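Local coordinates for protein mitochondrial enolase superfamily member 1 (Homo sapiens, PDB 4A35) that catalyses the magnesium-dependent dehydration of L-fuconate to 2-keto-3-deoxy-L-fuconate, a step in the breakdown of L-fucose, at residues A[199-202]-A[203-206]. Residues are numbered along the deposited sequence; the frame is centred on the assembly and turned at random.
Sequences GYSD and DTLK
Y200 meets T204 where the chain turns into a helix: its ring carbon CD1 lies 3.6 Å from the methyl CG2 of T204, the two side chains crossing at about a right angle. Its CB also packs against CB of L205 at 4.3 Å, and its OH hydrogen-bonds to ND1 of H24, close to G25, a probable substrate-binding residue. Next comes S201, the N-cap. Its OG swings between its own backbone N and carbonyl carbon (chi1 70°), which brings it over the first turn, 3.1 Å from N of T204 and within a 3.0 Å hydrogen bond of T204 OG1. Water 1 closes this small polar ring, accepting from S201 N and bonded to T204 OG1 at 2.7 Å. The carbonyl of S201 then takes the first helical bond, from L205 N at 3.0 Å. D202 O follows, gripped by K206 N at 2.8 Å, while CG of K206 lies beside the same oxygen. The K206 chain, extended beyond CG, carries NZ back alongside D202, to 4.7 Å from OD2; water 2 bridges the gap, donating to OD2 of D202 and accepting from NZ of K206. The other oxygen, OD1, forms a salt bridge with R233, which also bonds to the carbonyl of Y200. Helix 202-214, entered here from the loop after strand 188-192, thus rests on helix 228-242, with L205 against R234 and I237, in the TIM-barrel domain of this mandelate racemase/muconate lactonizing enzyme relative.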
loop_
_atom_site.group_PDB
_atom_site.type_symbol
_atom_site.label_atom_id
_atom_site.label_comp_id
_atom_site.label_asym_id
_atom_site.label_seq_id
_atom_site.Cartn_x
_atom_site.Cartn_y
_atom_site.Cartn_z
ATOM N N GLY A 199 4.701 19.555 -21.322
ATOM C CA GLY A 199 5.071 20.970 -21.228
ATOM C C GLY A 199 5.991 21.508 -22.304
ATOM O O GLY A 199 6.242 22.723 -22.355
ATOM N N TYR A 200 6.529 20.621 -23.160
ATOM C CA TYR A 200 7.443 21.024 -24.217
ATOM C C TYR A 200 6.718 21.689 -25.384
ATOM O O TYR A 200 5.707 21.155 -25.877
ATOM C CB TYR A 200 8.204 19.802 -24.783
ATOM C CG TYR A 200 9.110 19.057 -23.831
ATOM C CD1 TYR A 200 9.928 19.743 -22.926
ATOM C CD2 TYR A 200 9.243 17.672 -23.909
ATOM C CE1 TYR A 200 10.803 19.055 -22.079
ATOM C CE2 TYR A 200 10.121 16.980 -23.079
ATOM C CZ TYR A 200 10.890 17.672 -22.161
ATOM O OH TYR A 200 11.755 16.981 -21.358
ATOM N N SER A 201 7.278 22.799 -25.878
ATOM C CA SER A 201 6.784 23.415 -27.110
ATOM C C SER A 201 7.069 22.439 -28.281
ATOM O O SER A 201 7.867 21.505 -28.122
ATOM C CB SER A 201 7.490 24.754 -27.347
ATOM O OG SER A 201 8.848 24.522 -27.694
ATOM N N ASP A 202 6.478 22.685 -29.464
ATOM C CA ASP A 202 6.740 21.883 -30.671
ATOM C C ASP A 202 8.228 21.868 -31.007
ATOM O O ASP A 202 8.814 20.807 -31.213
ATOM C CB ASP A 202 5.957 22.465 -31.865
ATOM C CG ASP A 202 4.484 22.107 -31.931
ATOM O OD1 ASP A 202 3.933 21.623 -30.904
ATOM O OD2 ASP A 202 3.874 22.320 -33.003
ATOM N N ASP A 203 8.835 23.063 -31.071
ATOM C CA ASP A 203 10.263 23.241 -31.356
ATOM C C ASP A 203 11.119 22.475 -30.367
ATOM O O ASP A 203 12.010 21.729 -30.792
ATOM C CB ASP A 203 10.623 24.731 -31.342
ATOM C CG ASP A 203 10.162 25.489 -32.578
ATOM O OD1 ASP A 203 9.864 24.831 -33.608
ATOM O OD2 ASP A 203 10.155 26.744 -32.537
ATOM N N THR A 204 10.849 22.623 -29.062
ATOM C CA THR A 204 11.627 21.902 -28.035
ATOM C C THR A 204 11.556 20.378 -28.254
ATOM O O THR A 204 12.575 19.669 -28.197
ATOM C CB THR A 204 11.111 22.243 -26.636
ATOM O OG1 THR A 204 11.384 23.610 -26.361
ATOM C CG2 THR A 204 11.748 21.379 -25.566
ATOM N N LEU A 205 10.329 19.883 -28.473
ATOM C CA LEU A 205 10.138 18.440 -28.646
ATOM C C LEU A 205 10.855 17.960 -29.931
ATOM O O LEU A 205 11.479 16.891 -29.900
ATOM C CB LEU A 205 8.647 18.099 -28.676
ATOM C CG LEU A 205 8.280 16.636 -28.872
ATOM C CD1 LEU A 205 8.935 15.750 -27.836
ATOM C CD2 LEU A 205 6.756 16.481 -28.876
ATOM N N LYS A 206 10.771 18.748 -31.049
ATOM C CA LYS A 206 11.477 18.363 -32.276
ATOM C C LYS A 206 13.000 18.295 -32.026
ATOM O O LYS A 206 13.649 17.378 -32.516
ATOM C CB LYS A 206 11.155 19.318 -33.451
ATOM C CG LYS A 206 9.703 19.235 -33.905
ATOM C CD LYS A 206 9.281 20.454 -34.722
ATOM C CE LYS A 206 7.853 20.309 -35.199
ATOM N NZ LYS A 206 7.402 21.469 -36.040
HETATM O O HOH W 1 9.583 24.092 -24.367
HETATM O O HOH W 2 4.638 20.843 -35.812
#